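PDB 4XJU: sialidase B from Streptococcus pneumoniae serotype 4, which hydrolyses alpha-(2->3)-, alpha-(2->6)- and alpha-(2->8)-linked terminal sialic acid residues of oligosaccharides, glycoproteins and glycolipids. Local coordinates for residues Leu452-Gly457 / Thr501-Met506; Arg515-Thr520 / Val555-Tyr560; Ile571-Asn576 / Ala614-Thr619; Ser579-Gly584 / Lys632-Ser637. The protein carries 1 engineered substitution. All coordinates share one frame; numbering follows the deposited sequence. Where two conformers were deposited one is given.

Contact 1 of 4, residues Leu452-Gly457 / Thr501-Met506; sequences LCPGQG and TAEAQM. With 19D ((1R,2R,3R,4R,5R,7R)-2-(acetylamino)-7-[(1R)-1,2-dihydroxyethyl]-4-fluoro-3-hydroxy-6,8-dioxabicyclo[3.2.1]octane-5-carboxylic acid), chain G.
The amide of Q505 grips the backbone of Q456 with both of its ends, joining the innermost strands of two successive blades of the sialidase beta-propeller. OE1 takes the hydrogen of Q456 N at 2.8 Å in an almost straight bond (173°), using an in-plane lone pair. NE2 gives a proton to Q456 O at 3.1 Å, reached somewhat out of the amide plane, and another to A504 O of its own strand at 2.9 Å. The chain reaches this spot because it bends at chi2 (-73°), swinging the amide across to the other strand. Glutamine suits the place, since its group copies a peptide. G455 must lack a side chain: at its backbone angles a CB would jam against the carbonyl O of P454 and also collide with Q505 OE1.

Nearer the ligand, C453 directs its CB at the facing segment, where SG accepts from A504 N at 3.2 Å (152°); the large sulfur reaches the N-H, though as a weak acceptor, and also packs on A504 CB. P454 lays CD of its ring 4.0 Å from CG of E503, crossing that side chain at about a right angle. E503, a predicted active-site residue, sends its carboxylate on toward the pocket: OE1 is hydrogen-bonded to Y615 and OE2 forms a salt bridge with R519.

A water bridges the far end, 2.8 Å from Q456 O, to which it probably donates, and 2.9 Å from M506 N, from which it accepts.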
# COMPACT_ATOMS: atom_id res chain seq x y z
N LEU A 452 15.43 1.18 5.38
CA LEU A 452 15.55 0.78 3.99
C LEU A 452 14.63 1.62 3.12
O LEU A 452 13.49 1.91 3.48
CB LEU A 452 15.17 -0.69 3.84
CG LEU A 452 15.45 -1.28 2.46
CD1 LEU A 452 16.94 -1.42 2.25
CD2 LEU A 452 14.76 -2.62 2.36
N CYS A 453 15.14 2.02 1.96
CA CYS A 453 14.33 2.74 0.99
C CYS A 453 13.56 1.72 0.19
O CYS A 453 14.15 0.88 -0.48
CB CYS A 453 15.20 3.57 0.06
SG CYS A 453 16.13 4.85 0.92
N PRO A 454 12.23 1.77 0.29
CA PRO A 454 11.46 0.71 -0.38
C PRO A 454 11.48 0.85 -1.89
O PRO A 454 11.59 1.96 -2.44
CB PRO A 454 10.04 0.91 0.15
CG PRO A 454 9.99 2.35 0.63
CD PRO A 454 11.38 2.65 1.11
N GLY A 455 11.38 -0.29 -2.56
CA GLY A 455 11.33 -0.30 -4.01
C GLY A 455 12.35 -1.26 -4.59
O GLY A 455 12.25 -2.48 -4.41
N GLN A 456 13.31 -0.71 -5.32
CA GLN A 456 14.34 -1.52 -5.93
C GLN A 456 15.70 -1.18 -5.35
O GLN A 456 15.95 -0.04 -4.97
CB GLN A 456 14.40 -1.24 -7.44
CG GLN A 456 13.10 -1.30 -8.17
CD GLN A 456 13.30 -1.11 -9.65
OE1 GLN A 456 14.29 -0.51 -10.09
NE2 GLN A 456 12.36 -1.63 -10.44
N GLY A 457 16.58 -2.17 -5.33
CA GLY A 457 18.00 -1.89 -5.15
C GLY A 457 18.55 -1.69 -6.55
O GLY A 457 17.81 -1.77 -7.53
N THR A 501 12.12 11.63 6.09
CA THR A 501 11.87 10.29 5.58
C THR A 501 12.44 10.29 4.17
O THR A 501 11.70 10.43 3.20
CB THR A 501 10.37 9.99 5.59
OG1 THR A 501 9.86 10.18 6.91
CG2 THR A 501 10.09 8.55 5.16
N ALA A 502 13.76 10.14 4.07
CA ALA A 502 14.44 10.39 2.80
C ALA A 502 14.47 9.14 1.94
O ALA A 502 15.55 8.61 1.62
CB ALA A 502 15.85 10.93 3.05
N GLU A 503 13.28 8.67 1.57
CA GLU A 503 13.16 7.49 0.72
C GLU A 503 13.75 7.79 -0.65
O GLU A 503 13.34 8.75 -1.33
CB GLU A 503 11.69 7.05 0.65
CG GLU A 503 11.14 6.58 2.00
CD GLU A 503 9.63 6.68 2.10
OE1 GLU A 503 9.02 5.93 2.90
OE2 GLU A 503 9.04 7.51 1.36
N ALA A 504 14.72 6.97 -1.04
CA ALA A 504 15.56 7.26 -2.20
C ALA A 504 15.50 6.10 -3.17
O ALA A 504 15.52 4.93 -2.76
CB ALA A 504 16.99 7.50 -1.75
N GLN A 505 15.42 6.41 -4.47
CA GLN A 505 15.54 5.37 -5.50
C GLN A 505 16.56 5.81 -6.55
O GLN A 505 16.69 7.00 -6.85
CB GLN A 505 14.18 5.09 -6.15
CG GLN A 505 13.23 4.31 -5.24
CD GLN A 505 13.63 2.86 -5.08
OE1 GLN A 505 13.17 2.00 -5.84
NE2 GLN A 505 14.48 2.58 -4.09
N MET A 506 17.27 4.83 -7.11
CA MET A 506 18.40 5.10 -7.99
C MET A 506 18.19 4.67 -9.43
O MET A 506 17.49 3.69 -9.71
CB MET A 506 19.63 4.36 -7.45
CG MET A 506 19.91 4.65 -5.99
SD MET A 506 21.15 3.54 -5.31
CE MET A 506 20.13 2.13 -4.89
C1 19D G . 4.55 7.11 5.12
O1A 19D G . 5.09 8.26 5.00
O1B 19D G . 3.44 6.82 4.64
C2 19D G . 5.33 6.08 5.89
C3 19D G . 5.13 4.62 5.43
C4 19D G . 6.45 3.78 5.65
O4 19D G . 6.09 2.39 5.66
C5 19D G . 7.13 4.20 7.06
N5 19D G . 8.34 3.42 7.26
C6 19D G . 7.22 5.74 7.11
O6 19D G . 6.73 6.36 5.92
C7 19D G . 6.13 6.23 8.06
O7 19D G . 4.91 6.23 7.25
C8 19D G . 6.38 7.56 8.80
O8 19D G . 6.62 8.69 7.94
C9 19D G . 7.55 7.44 9.76
O9 19D G . 8.81 7.50 9.08
C10 19D G . 8.70 3.09 8.50
O10 19D G . 8.04 3.43 9.48
C11 19D G . 9.95 2.28 8.62
F1 19D G . 4.21 4.22 5.88
O HOH W 1 16.75 1.98 -6.81

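Contact 2 of 4, residues Arg515-Thr520 / Val555-Tyr560; sequences RTFFRT and VSAIKY. With 19D ((1R,2R,3R,4R,5R,7R)-2-(acetylamino)-7-[(1R)-1,2-dihydroxyethyl]-4-fluoro-3-hydroxy-6,8-dioxabicyclo[3.2.1]octane-5-carboxylic acid), chain G.
F517 and V555 meet in a join made by van der Waals contact between neighbouring propeller blades. CG1 of V555 lies 3.9 Å from the carbonyl O of F517 and 4.4 Å from its CB; with chi1 near 47° this methyl sits between the backbone N and carbonyl carbon, turned at the facing strand. Beside it, CB of A557 approaches CD2 of the F517 ring obliquely at 3.9 Å. A small alanine accepts the broad ring closely, while the branched valine packs its CG1 against the F517 backbone. R515, on the same strand as F517, lays CG over one ring face, 3.7 Å above the plane and toward the rim.

The charged interactions belong to R519, a substrate-binding residue by similarity to related sialidases. Its chain runs extended from CG to NE, away from V555, and presents the guanidinium edge to the ligand carboxylate. NH1 and NH2 both donate to O1A of 19D, each at 3.2 Å and with angles of 147° and 151°, so one oxygen is forked in the plane of the group. A salt bridge from NH1 to E503 and a bond from NE to Y551 O help fix that plane.

Strand 513-518 is the second of its blade, flanked by 504-510 and 526-530, whereas 556-560 is innermost in the next. F517 also rests on V570 and L572 of strand 567-575, and A557 packs on L572, so the aromatic ring is wedged between the two sheets.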
# COMPACT_ATOMS: atom_id res chain seq x y z
N ARG A 515 22.22 8.30 -10.55
CA ARG A 515 21.48 9.42 -9.98
C ARG A 515 20.42 8.86 -9.04
O ARG A 515 19.68 7.95 -9.38
CB ARG A 515 20.81 10.31 -11.03
CG ARG A 515 19.98 11.44 -10.37
CD ARG A 515 19.94 12.66 -11.24
NE ARG A 515 21.31 13.07 -11.55
CZ ARG A 515 21.65 13.77 -12.62
NH1 ARG A 515 20.71 14.18 -13.47
NH2 ARG A 515 22.92 14.06 -12.83
N THR A 516 20.39 9.42 -7.84
CA THR A 516 19.41 9.02 -6.84
C THR A 516 18.37 10.12 -6.69
O THR A 516 18.72 11.29 -6.49
CB THR A 516 20.10 8.80 -5.49
OG1 THR A 516 21.16 7.85 -5.65
CG2 THR A 516 19.11 8.28 -4.44
N PHE A 517 17.10 9.75 -6.76
CA PHE A 517 16.01 10.68 -6.53
C PHE A 517 15.39 10.40 -5.17
O PHE A 517 15.15 9.24 -4.83
CB PHE A 517 14.96 10.53 -7.64
CG PHE A 517 15.48 10.83 -9.01
CD1 PHE A 517 15.59 12.14 -9.44
CD2 PHE A 517 15.89 9.80 -9.85
CE1 PHE A 517 16.08 12.42 -10.71
CE2 PHE A 517 16.39 10.08 -11.12
CZ PHE A 517 16.47 11.40 -11.55
N PHE A 518 15.14 11.43 -4.37
CA PHE A 518 14.64 11.17 -3.02
C PHE A 518 13.65 12.17 -2.43
O PHE A 518 13.63 13.35 -2.80
CB PHE A 518 15.78 10.86 -2.02
CG PHE A 518 16.76 11.98 -1.79
CD1 PHE A 518 17.78 12.23 -2.70
CD2 PHE A 518 16.69 12.75 -0.64
CE1 PHE A 518 18.70 13.25 -2.48
CE2 PHE A 518 17.61 13.78 -0.41
CZ PHE A 518 18.61 14.02 -1.33
N ARG A 519 12.84 11.64 -1.52
CA ARG A 519 11.84 12.40 -0.76
C ARG A 519 12.54 13.32 0.22
O ARG A 519 13.56 12.95 0.82
CB ARG A 519 10.96 11.40 0.01
CG ARG A 519 9.94 11.99 0.97
CD ARG A 519 9.11 10.86 1.56
NE ARG A 519 8.29 11.26 2.70
CZ ARG A 519 7.46 10.43 3.33
NH1 ARG A 519 7.36 9.16 2.92
NH2 ARG A 519 6.76 10.86 4.36
N THR A 520 11.99 14.52 0.39
CA THR A 520 12.55 15.48 1.33
C THR A 520 11.47 16.08 2.23
O THR A 520 10.32 15.64 2.22
CB THR A 520 13.28 16.63 0.60
OG1 THR A 520 12.31 17.51 0.00
CG2 THR A 520 14.19 16.07 -0.50
N VAL A 555 9.21 8.28 -4.11
CA VAL A 555 9.26 8.41 -5.57
C VAL A 555 9.95 7.18 -6.18
O VAL A 555 10.98 6.74 -5.70
CB VAL A 555 9.99 9.73 -5.97
CG1 VAL A 555 11.30 9.88 -5.20
CG2 VAL A 555 10.25 9.77 -7.47
N SER A 556 9.36 6.61 -7.23
CA SER A 556 10.01 5.49 -7.90
C SER A 556 10.57 5.99 -9.22
O SER A 556 10.09 6.98 -9.77
CB SER A 556 9.08 4.29 -8.06
OG SER A 556 7.84 4.63 -8.65
N ALA A 557 11.61 5.32 -9.71
CA ALA A 557 12.37 5.83 -10.85
C ALA A 557 13.06 4.69 -11.59
O ALA A 557 13.61 3.79 -10.97
CB ALA A 557 13.42 6.83 -10.36
N ILE A 558 13.05 4.75 -12.92
CA ILE A 558 13.80 3.79 -13.71
C ILE A 558 14.52 4.47 -14.86
O ILE A 558 14.12 5.55 -15.30
CB ILE A 558 12.89 2.72 -14.33
CG1 ILE A 558 11.80 3.40 -15.16
CG2 ILE A 558 12.32 1.78 -13.24
CD1 ILE A 558 11.04 2.45 -16.10
N LYS A 559 15.57 3.82 -15.35
CA LYS A 559 16.22 4.22 -16.58
C LYS A 559 15.59 3.39 -17.70
O LYS A 559 15.72 2.17 -17.72
CB LYS A 559 17.72 3.92 -16.50
CG LYS A 559 18.50 4.16 -17.80
CD LYS A 559 18.60 5.64 -18.09
CE LYS A 559 19.64 5.91 -19.17
NZ LYS A 559 19.64 4.85 -20.20
N TYR A 560 14.89 4.06 -18.61
CA TYR A 560 14.23 3.37 -19.73
C TYR A 560 15.28 2.87 -20.73
O TYR A 560 16.26 3.56 -21.01
CB TYR A 560 13.25 4.32 -20.41
CG TYR A 560 12.25 3.63 -21.31
CD1 TYR A 560 11.38 2.67 -20.81
CD2 TYR A 560 12.17 3.95 -22.66
CE1 TYR A 560 10.46 2.03 -21.64
CE2 TYR A 560 11.26 3.33 -23.49
CZ TYR A 560 10.42 2.36 -22.98
OH TYR A 560 9.50 1.74 -23.81
C1 19D G . 4.55 7.11 5.12
O1A 19D G . 5.09 8.26 5.00
O1B 19D G . 3.44 6.82 4.64
C2 19D G . 5.33 6.08 5.89
C3 19D G . 5.13 4.62 5.43
C4 19D G . 6.45 3.78 5.65
O4 19D G . 6.09 2.39 5.66
C5 19D G . 7.13 4.20 7.06
N5 19D G . 8.34 3.42 7.26
C6 19D G . 7.22 5.74 7.11
O6 19D G . 6.73 6.36 5.92
C7 19D G . 6.13 6.23 8.06
O7 19D G . 4.91 6.23 7.25
C8 19D G . 6.38 7.56 8.80
O8 19D G . 6.62 8.69 7.94
C9 19D G . 7.55 7.44 9.76
O9 19D G . 8.81 7.50 9.08
C10 19D G . 8.70 3.09 8.50
O10 19D G . 8.04 3.43 9.48
C11 19D G . 9.95 2.28 8.62
F1 19D G . 4.21 4.22 5.88

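Contact 3 of 4, residues Ile571-Asn576 / Ala614-Thr619; sequences ILSTPN and AYSAIT. With 19D ((1R,2R,3R,4R,5R,7R)-2-(acetylamino)-7-[(1R)-1,2-dihydroxyethyl]-4-fluoro-3-hydroxy-6,8-dioxabicyclo[3.2.1]octane-5-carboxylic acid), chain G.
P575 sets CD of its ring against O of A614, 3.8 Å away, and the flat group next to this join is the phenol of Y615, turned from strand 571-575 toward the pocket. O1B of 19D approaches that ring obliquely, R207 makes a cation-pi contact with it, and its OH stands 3.0 Å from O6 of 19D. The hydroxyl is hydrogen-bonded to E503. By similarity with related sialidases Y615 is the nucleophile.

Behind the tyrosine, strands 571-575 and 616-619 belong to adjacent blades of the propeller and run nearly antiparallel (163°), with axes 7.2 Å apart, joined by side chains. S573 and S616 meet hydroxyl to hydroxyl, OG to OG, at 2.7 Å. Serine fits both places: the short side chains let the two oxygens meet between strands this close. Next to this bond I618 supplies the apolar part. Its CG2 lies 3.7 Å from CB of S573, while CD1 reaches 3.4 Å from O of I571 and 4.3 Å from that residue's CG2.

Each serine has a further partner, S556 OG for S616 and Y613 OH for S573, making a run of four hydroxyls. Each hydroxyl can donate once and accept as well, so the links of such a chain probably reinforce one another. The arrangement implies that the strand leading out of Y615 is tied to the neighbouring blade by polar bonds beside the packing of I618.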
# COMPACT_ATOMS: atom_id res chain seq x y z
N ILE A 571 12.32 7.73 -16.15
CA ILE A 571 10.91 7.92 -15.83
C ILE A 571 10.73 7.94 -14.30
O ILE A 571 11.19 7.03 -13.61
CB ILE A 571 10.03 6.81 -16.45
CG1 ILE A 571 10.25 6.78 -17.97
CG2 ILE A 571 8.55 7.05 -16.12
CD1 ILE A 571 9.59 5.61 -18.66
N LEU A 572 10.07 8.99 -13.79
CA LEU A 572 9.78 9.10 -12.36
C LEU A 572 8.30 8.88 -12.12
O LEU A 572 7.47 9.30 -12.92
CB LEU A 572 10.11 10.51 -11.83
CG LEU A 572 11.52 11.08 -11.74
CD1 LEU A 572 11.50 12.41 -10.97
CD2 LEU A 572 12.47 10.11 -11.08
N SER A 573 7.96 8.23 -11.00
CA SER A 573 6.57 8.08 -10.57
C SER A 573 6.39 8.72 -9.18
O SER A 573 7.13 8.39 -8.24
CB SER A 573 6.19 6.61 -10.47
OG SER A 573 4.93 6.48 -9.83
N THR A 574 5.41 9.61 -9.06
CA THR A 574 5.22 10.36 -7.83
C THR A 574 3.86 11.05 -7.86
O THR A 574 3.34 11.33 -8.93
CB THR A 574 6.31 11.45 -7.69
OG1 THR A 574 6.03 12.27 -6.55
CG2 THR A 574 6.33 12.32 -8.93
N PRO A 575 3.29 11.33 -6.68
CA PRO A 575 2.20 12.32 -6.68
C PRO A 575 2.76 13.68 -7.11
O PRO A 575 3.94 13.94 -6.90
CB PRO A 575 1.78 12.37 -5.21
CG PRO A 575 3.00 11.89 -4.44
CD PRO A 575 3.58 10.82 -5.33
N ASN A 576 1.93 14.51 -7.72
CA ASN A 576 2.35 15.88 -8.05
C ASN A 576 1.31 16.83 -7.47
O ASN A 576 0.30 17.15 -8.11
CB ASN A 576 2.49 16.05 -9.57
CG ASN A 576 3.18 17.35 -9.95
OD1 ASN A 576 3.36 18.25 -9.12
ND2 ASN A 576 3.57 17.45 -11.22
N ALA A 614 -0.20 7.52 -3.95
CA ALA A 614 0.82 7.63 -2.90
C ALA A 614 2.10 6.90 -3.27
O ALA A 614 2.76 7.25 -4.25
CB ALA A 614 0.27 7.17 -1.56
N TYR A 615 2.48 5.90 -2.48
CA TYR A 615 3.69 5.15 -2.83
C TYR A 615 3.47 4.40 -4.13
O TYR A 615 2.34 4.03 -4.46
CB TYR A 615 4.10 4.16 -1.73
CG TYR A 615 4.78 4.77 -0.52
CD1 TYR A 615 4.30 5.93 0.07
CD2 TYR A 615 5.86 4.14 0.07
CE1 TYR A 615 4.92 6.47 1.21
CE2 TYR A 615 6.47 4.65 1.21
CZ TYR A 615 6.00 5.81 1.77
OH TYR A 615 6.63 6.30 2.89
N SER A 616 4.54 4.15 -4.87
CA SER A 616 4.43 3.52 -6.18
C SER A 616 5.67 2.73 -6.53
O SER A 616 6.73 2.91 -5.92
CB SER A 616 4.19 4.57 -7.26
OG SER A 616 5.28 5.48 -7.32
N ALA A 617 5.52 1.86 -7.52
CA ALA A 617 6.60 1.06 -8.05
C ALA A 617 6.46 1.11 -9.55
O ALA A 617 5.35 1.01 -10.07
CB ALA A 617 6.47 -0.37 -7.57
N ILE A 618 7.57 1.26 -10.27
CA ILE A 618 7.50 1.22 -11.71
C ILE A 618 8.59 0.32 -12.25
O ILE A 618 9.68 0.22 -11.66
CB ILE A 618 7.58 2.60 -12.38
CG1 ILE A 618 8.74 3.41 -11.82
CG2 ILE A 618 6.26 3.37 -12.21
CD1 ILE A 618 8.94 4.70 -12.58
N THR A 619 8.31 -0.33 -13.37
CA THR A 619 9.34 -1.17 -13.97
C THR A 619 9.16 -1.20 -15.47
O THR A 619 8.04 -1.06 -15.97
CB THR A 619 9.32 -2.61 -13.36
OG1 THR A 619 10.57 -3.26 -13.64
CG2 THR A 619 8.17 -3.45 -13.94
C1 19D G . 4.55 7.11 5.12
O1A 19D G . 5.09 8.26 5.00
O1B 19D G . 3.44 6.82 4.64
C2 19D G . 5.33 6.08 5.89
C3 19D G . 5.13 4.62 5.43
C4 19D G . 6.45 3.78 5.65
O4 19D G . 6.09 2.39 5.66
C5 19D G . 7.13 4.20 7.06
N5 19D G . 8.34 3.42 7.26
C6 19D G . 7.22 5.74 7.11
O6 19D G . 6.73 6.36 5.92
C7 19D G . 6.13 6.23 8.06
O7 19D G . 4.91 6.23 7.25
C8 19D G . 6.38 7.56 8.80
O8 19D G . 6.62 8.69 7.94
C9 19D G . 7.55 7.44 9.76
O9 19D G . 8.81 7.50 9.08
C10 19D G . 8.70 3.09 8.50
O10 19D G . 8.04 3.43 9.48
C11 19D G . 9.95 2.28 8.62
F1 19D G . 4.21 4.22 5.88

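Contact 4 of 4, residues Ser579-Gly584 / Lys632-Ser637; sequences SGRKGG and KYDSWS. With 19D ((1R,2R,3R,4R,5R,7R)-2-(acetylamino)-7-[(1R)-1,2-dihydroxyethyl]-4-fluoro-3-hydroxy-6,8-dioxabicyclo[3.2.1]octane-5-carboxylic acid), chain G.
R581, at the centre of an inverse gamma turn, faces D634, which opens an Asx turn, where two irregular loops at the mouth of the propeller come together. D634 OD2 takes the hydrogen of R581 N at 2.9 Å from above the carboxylate plane, and OD1 accepts from W636 N at 2.9 Å and from S637 N at 3.0 Å. Aspartate is well chosen here, its short carboxylate holding its own loop and the other one together; G580, with no side chain, passes close beside OD2.

The extended side chain of R581 carries its guanidinium to the ligand in the two-pronged arrangement typical of arginine with carboxylate. NH1 donates to O1B of 19D at 2.9 Å, practically straight (178°), and NH2 to O1A of 19D at 3.0 Å. R207 and R519 bind the ligand too, completing the arginine triad of sialidases. S635, itself bonded to E631, accepts from R581 NH1 through OG at 3.0 Å, somewhat out of the guanidinium plane, while T553 OG1 and G552 O take NE and NH2. Such a set of acceptors fixes the rotation of the group.

W636, CG anti to its own N (chi1 -170°), brings CE3 over one guanidinium face, 3.6 Å from NH2. The planes are 72° apart, so the groups are not stacked. The same ring also turns its edge to the ligand, with CZ3 3.6 Å from O1A of 19D.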
# COMPACT_ATOMS: atom_id res chain seq x y z
N SER A 579 -0.60 19.61 -1.79
CA SER A 579 -1.67 19.52 -0.81
C SER A 579 -1.81 18.14 -0.15
O SER A 579 -1.93 18.02 1.07
CB SER A 579 -3.00 19.94 -1.44
OG SER A 579 -2.91 21.25 -1.99
N GLY A 580 -1.80 17.09 -0.97
CA GLY A 580 -1.95 15.74 -0.44
C GLY A 580 -1.26 14.70 -1.31
O GLY A 580 -0.53 15.06 -2.24
N ARG A 581 -1.47 13.42 -1.00
CA ARG A 581 -0.94 12.36 -1.87
C ARG A 581 -1.99 12.08 -2.91
O ARG A 581 -2.83 11.19 -2.75
CB ARG A 581 -0.60 11.11 -1.05
CG ARG A 581 0.54 11.37 -0.06
CD ARG A 581 1.00 10.15 0.68
NE ARG A 581 2.32 10.38 1.28
CZ ARG A 581 2.87 9.60 2.20
NH1 ARG A 581 2.22 8.54 2.64
NH2 ARG A 581 4.08 9.89 2.67
N LYS A 582 -1.95 12.87 -3.98
CA LYS A 582 -2.90 12.79 -5.07
C LYS A 582 -2.26 13.36 -6.33
O LYS A 582 -1.13 13.86 -6.28
CB LYS A 582 -4.19 13.55 -4.71
CG LYS A 582 -3.95 15.00 -4.28
CD LYS A 582 -5.25 15.66 -3.78
CE LYS A 582 -4.95 17.05 -3.21
NZ LYS A 582 -6.13 17.67 -2.54
N GLY A 583 -2.96 13.28 -7.45
CA GLY A 583 -2.42 13.80 -8.70
C GLY A 583 -1.22 12.99 -9.18
O GLY A 583 -0.18 13.56 -9.50
N GLY A 584 -1.37 11.67 -9.23
CA GLY A 584 -0.27 10.82 -9.63
C GLY A 584 0.17 11.09 -11.06
O GLY A 584 -0.66 11.34 -11.94
N LYS A 632 -3.44 3.64 -4.67
CA LYS A 632 -4.42 4.56 -5.23
C LYS A 632 -5.31 5.18 -4.15
O LYS A 632 -6.54 5.01 -4.14
CB LYS A 632 -5.29 3.91 -6.31
CG LYS A 632 -6.01 4.94 -7.19
CD LYS A 632 -7.04 4.30 -8.13
CE LYS A 632 -7.75 5.37 -8.93
NZ LYS A 632 -6.83 6.03 -9.90
N TYR A 633 -4.68 5.91 -3.24
CA TYR A 633 -5.39 6.63 -2.19
C TYR A 633 -4.38 7.49 -1.48
O TYR A 633 -3.19 7.40 -1.75
CB TYR A 633 -6.05 5.64 -1.21
CG TYR A 633 -5.15 5.02 -0.16
CD1 TYR A 633 -4.13 4.14 -0.51
CD2 TYR A 633 -5.36 5.29 1.18
CE1 TYR A 633 -3.31 3.56 0.48
CE2 TYR A 633 -4.57 4.71 2.17
CZ TYR A 633 -3.55 3.85 1.81
OH TYR A 633 -2.78 3.28 2.79
N ASP A 634 -4.86 8.34 -0.58
CA ASP A 634 -3.94 9.17 0.17
C ASP A 634 -3.53 8.41 1.44
O ASP A 634 -4.28 8.38 2.42
CB ASP A 634 -4.59 10.51 0.52
CG ASP A 634 -3.60 11.51 1.06
OD1 ASP A 634 -2.69 11.11 1.81
OD2 ASP A 634 -3.72 12.72 0.74
N SER A 635 -2.35 7.80 1.42
CA SER A 635 -1.90 6.99 2.56
C SER A 635 -1.36 7.82 3.73
O SER A 635 -0.88 7.26 4.73
CB SER A 635 -0.86 5.95 2.12
OG SER A 635 0.26 6.57 1.51
N TRP A 636 -1.42 9.14 3.60
CA TRP A 636 -1.08 10.04 4.70
C TRP A 636 -2.35 10.43 5.44
O TRP A 636 -2.39 10.47 6.68
CB TRP A 636 -0.36 11.29 4.18
CG TRP A 636 0.23 12.14 5.29
CD1 TRP A 636 -0.37 13.22 5.91
CD2 TRP A 636 1.51 11.99 5.92
NE1 TRP A 636 0.47 13.73 6.88
CE2 TRP A 636 1.63 12.98 6.91
CE3 TRP A 636 2.57 11.08 5.75
CZ2 TRP A 636 2.76 13.13 7.71
CZ3 TRP A 636 3.70 11.22 6.55
CH2 TRP A 636 3.79 12.23 7.52
N SER A 637 -3.40 10.73 4.67
CA SER A 637 -4.66 11.24 5.21
C SER A 637 -5.21 10.38 6.34
O SER A 637 -5.30 9.15 6.20
CB SER A 637 -5.73 11.31 4.12
OG SER A 637 -6.97 11.74 4.67
C1 19D G . 4.55 7.11 5.12
O1A 19D G . 5.09 8.26 5.00
O1B 19D G . 3.44 6.82 4.64
C2 19D G . 5.33 6.08 5.89
C3 19D G . 5.13 4.62 5.43
C4 19D G . 6.45 3.78 5.65
O4 19D G . 6.09 2.39 5.66
C5 19D G . 7.13 4.20 7.06
N5 19D G . 8.34 3.42 7.26
C6 19D G . 7.22 5.74 7.11
O6 19D G . 6.73 6.36 5.92
C7 19D G . 6.13 6.23 8.06
O7 19D G . 4.91 6.23 7.25
C8 19D G . 6.38 7.56 8.80
O8 19D G . 6.62 8.69 7.94
C9 19D G . 7.55 7.44 9.76
O9 19D G . 8.81 7.50 9.08
C10 19D G . 8.70 3.09 8.50
O10 19D G . 8.04 3.43 9.48
C11 19D G . 9.95 2.28 8.62
F1 19D G . 4.21 4.22 5.88

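Overall arrangement
Along the chain, contact 1 closes first, bringing 501-506 back to 452-457 after most of a propeller blade. Contact 2 follows in series and opens only nine residues later, on strand 513-518, the sheet neighbour of strand 504-510. Its second segment lies on strand 556-560, paired with strand 567-575, where contact 3 begins. Contacts 3 and 4 cross: 579-584 falls between the segments of contact 3, and 632-637 follows 614-619. Contact 3 ties strand 567-575 to strand 616-620, and contact 4 ties the loops after 567-575 and 626-631 in those same two blades. None is nested. All four touch 19D, though contacts 1 and 4 stay about 6 Å apart at their nearest atoms.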